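Local coordinates for GTP pyrophosphokinase (Streptococcus pneumoniae, PDB 2BE3), which probably transfers pyrophosphate from ATP to GTP or GDP to make the alarmone (p)ppGpp, as a member of the RelA/SpoT family, at residues A[6-9]-A[10-14]. Residues are numbered along the deposited sequence; the frame is centred on the assembly and turned at random. Where two conformers were deposited one is given.
Sequences LEWE and EFLDP
With chi1 of -90° at W8 and CG of F11 placed anti to its backbone N (chi1 175°), the two aromatic side chains leave helix 6-35 alongside each other in the same general direction. The touch is made by the six-membered part of the indole: W8 CZ3 lies 4.0 Å from F11 CD2, an oblique approach that amounts to apolar packing. L12 meets the same indole one residue further on, its CG coming up to the rim of the ring system, close to its plane, 4.3 Å from W8 CE3. W8 and L12 both pack on I52 and I55 of helix 52-62, whereas F11 meets the ring of Y15 further along its own helix and lies beside a bound tetraethylene glycol.

Four successive i to i+4 backbone bonds identify the first turns of an alpha-helix: E10 N to L6 O, at 3.1 Å with an N-H...O angle of 160°, then F11 N to E7 O, L12 N to W8 O and D13 N to E9 O. P14 lacks an amide hydrogen, so its N cannot donate to E10 O, and the helix kinks there.

The extended E10 chain crosses L6 at an angle, in van der Waals contact only: CG lies 3.5 Å from L6 O, and E10 OE2 comes within 3.9 Å of L6 CD2. D13 OD2 forms a salt bridge with K35 of the second subunit, on which E9 also packs. The helix start is thus amphipathic: W8 and L12 pack on helix 52-62, while the acidic residues E9 and D13, with carboxylates 5.6 Å apart between E9 OE2 and D13 OD1, would make a negative patch that the lysine of the partner chain probably offsets.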
ATOM      1  N   LEU A   6       9.856   2.224  23.502  1.00 99.41           N
ATOM      2  CA  LEU A   6      10.549   2.576  22.261  1.00 97.01           C
ATOM      3  C   LEU A   6      10.976   1.373  21.400  1.00 94.78           C
ATOM      4  O   LEU A   6      10.859   1.431  20.174  1.00 94.80           O
ATOM      5  CB  LEU A   6      11.768   3.474  22.540  1.00 97.83           C
ATOM      6  CG  LEU A   6      12.345   4.212  21.317  1.00 98.64           C
ATOM      7  CD1 LEU A   6      11.523   5.490  21.018  1.00 99.40           C
ATOM      8  CD2 LEU A   6      13.826   4.532  21.499  1.00 98.62           C
ATOM      9  N   GLU A   7      11.457   0.307  22.038  0.50 93.27           N
ATOM     10  CA  GLU A   7      11.883  -0.893  21.311  0.50 91.55           C
ATOM     11  C   GLU A   7      10.695  -1.675  20.732  0.50 90.25           C
ATOM     12  O   GLU A   7      10.808  -2.265  19.655  0.50 89.99           O
ATOM     13  CB  GLU A   7      12.812  -1.782  22.153  0.50 91.46           C
ATOM     14  CG  GLU A   7      12.522  -1.806  23.656  0.50 91.77           C
ATOM     15  CD  GLU A   7      13.038  -0.573  24.391  0.50 92.00           C
ATOM     16  OE1 GLU A   7      14.167  -0.112  24.104  0.50 91.31           O
ATOM     17  OE2 GLU A   7      12.304  -0.060  25.260  0.50 92.27           O
ATOM     18  N   TRP A   8       9.563  -1.652  21.438  1.00 88.99           N
ATOM     19  CA  TRP A   8       8.310  -2.236  20.945  1.00 86.83           C
ATOM     20  C   TRP A   8       7.771  -1.502  19.730  1.00 85.86           C
ATOM     21  O   TRP A   8       7.186  -2.112  18.852  1.00 85.48           O
ATOM     22  CB  TRP A   8       7.224  -2.271  22.020  1.00 85.67           C
ATOM     23  CG  TRP A   8       7.230  -3.533  22.824  1.00 85.71           C
ATOM     24  CD1 TRP A   8       7.485  -3.642  24.157  1.00 84.56           C
ATOM     25  CD2 TRP A   8       7.001  -4.878  22.347  1.00 85.36           C
ATOM     26  NE1 TRP A   8       7.421  -4.955  24.545  1.00 85.21           N
ATOM     27  CE2 TRP A   8       7.133  -5.739  23.459  1.00 85.05           C
ATOM     28  CE3 TRP A   8       6.697  -5.437  21.091  1.00 83.78           C
ATOM     29  CZ2 TRP A   8       6.958  -7.127  23.362  1.00 84.36           C
ATOM     30  CZ3 TRP A   8       6.534  -6.814  20.998  1.00 83.64           C
ATOM     31  CH2 TRP A   8       6.653  -7.640  22.131  1.00 83.52           C
ATOM     32  N   GLU A   9       7.985  -0.193  19.700  1.00 85.02           N
ATOM     33  CA  GLU A   9       7.527   0.690  18.635  1.00 84.71           C
ATOM     34  C   GLU A   9       8.367   0.476  17.375  1.00 82.96           C
ATOM     35  O   GLU A   9       7.847   0.391  16.270  1.00 82.23           O
ATOM     36  CB  GLU A   9       7.658   2.139  19.113  1.00 84.64           C
ATOM     37  CG  GLU A   9       6.890   3.138  18.301  1.00 87.08           C
ATOM     38  CD  GLU A   9       7.024   4.569  18.855  1.00 87.82           C
ATOM     39  OE1 GLU A   9       5.984   5.154  19.275  1.00 90.23           O
ATOM     40  OE2 GLU A   9       8.173   5.084  18.887  1.00 91.41           O
ATOM     41  N   GLU A  10       9.674   0.371  17.559  1.00 81.76           N
ATOM     42  CA  GLU A  10      10.570   0.088  16.460  1.00 81.19           C
ATOM     43  C   GLU A  10      10.333  -1.296  15.875  1.00 79.20           C
ATOM     44  O   GLU A  10      10.491  -1.496  14.667  1.00 78.81           O
ATOM     45  CB  GLU A  10      12.019   0.229  16.905  1.00 81.07           C
ATOM     46  CG  GLU A  10      12.435   1.686  17.084  1.00 83.47           C
ATOM     47  CD  GLU A  10      13.860   1.840  17.654  1.00 84.41           C
ATOM     48  OE1 GLU A  10      14.611   0.827  17.795  1.00 88.30           O
ATOM     49  OE2 GLU A  10      14.225   2.999  17.957  1.00 89.38           O
ATOM     50  N   PHE A  11       9.939  -2.241  16.729  1.00 76.89           N
ATOM     51  CA  PHE A  11       9.692  -3.597  16.275  1.00 74.78           C
ATOM     52  C   PHE A  11       8.382  -3.703  15.485  1.00 73.95           C
ATOM     53  O   PHE A  11       8.313  -4.394  14.469  1.00 73.75           O
ATOM     54  CB  PHE A  11       9.690  -4.574  17.454  1.00 73.84           C
ATOM     55  CG  PHE A  11       9.314  -5.968  17.064  1.00 73.12           C
ATOM     56  CD1 PHE A  11      10.238  -6.798  16.420  1.00 71.99           C
ATOM     57  CD2 PHE A  11       8.036  -6.450  17.311  1.00 71.21           C
ATOM     58  CE1 PHE A  11       9.891  -8.082  16.051  1.00 72.02           C
ATOM     59  CE2 PHE A  11       7.677  -7.739  16.922  1.00 69.84           C
ATOM     60  CZ  PHE A  11       8.596  -8.546  16.306  1.00 72.79           C
ATOM     61  N   LEU A  12       7.358  -3.012  15.953  1.00 72.87           N
ATOM     62  CA  LEU A  12       6.009  -3.167  15.418  1.00 73.27           C
ATOM     63  C   LEU A  12       5.743  -2.404  14.133  1.00 73.54           C
ATOM     64  O   LEU A  12       4.894  -2.811  13.338  1.00 74.07           O
ATOM     65  CB  LEU A  12       4.969  -2.766  16.461  1.00 72.49           C
ATOM     66  CG  LEU A  12       4.869  -3.740  17.622  1.00 72.60           C
ATOM     67  CD1 LEU A  12       3.878  -3.210  18.631  1.00 72.15           C
ATOM     68  CD2 LEU A  12       4.531  -5.157  17.149  1.00 70.67           C
ATOM     69  N   ASP A  13       6.479  -1.317  13.926  1.00 73.89           N
ATOM     70  CA  ASP A  13       6.323  -0.473  12.734  1.00 74.01           C
ATOM     71  C   ASP A  13       6.195  -1.195  11.396  1.00 72.14           C
ATOM     72  O   ASP A  13       5.261  -0.926  10.659  1.00 71.81           O
ATOM     73  CB  ASP A  13       7.427   0.572  12.660  1.00 74.84           C
ATOM     74  CG  ASP A  13       6.948   1.909  13.070  1.00 81.40           C
ATOM     75  OD1 ASP A  13       7.638   2.571  13.894  1.00 88.99           O
ATOM     76  OD2 ASP A  13       5.846   2.309  12.582  1.00 89.35           O
ATOM     77  N   PRO A  14       7.151  -2.077  11.060  1.00 71.11           N
ATOM     78  CA  PRO A  14       6.977  -2.836   9.811  1.00 70.58           C
ATOM     79  C   PRO A  14       5.620  -3.546   9.717  1.00 69.86           C
ATOM     80  O   PRO A  14       5.028  -3.561   8.647  1.00 69.61           O
ATOM     81  CB  PRO A  14       8.129  -3.851   9.831  1.00 70.10           C
ATOM     82  CG  PRO A  14       9.111  -3.290  10.779  1.00 71.33           C
ATOM     83  CD  PRO A  14       8.427  -2.375  11.735  1.00 70.25           C
TER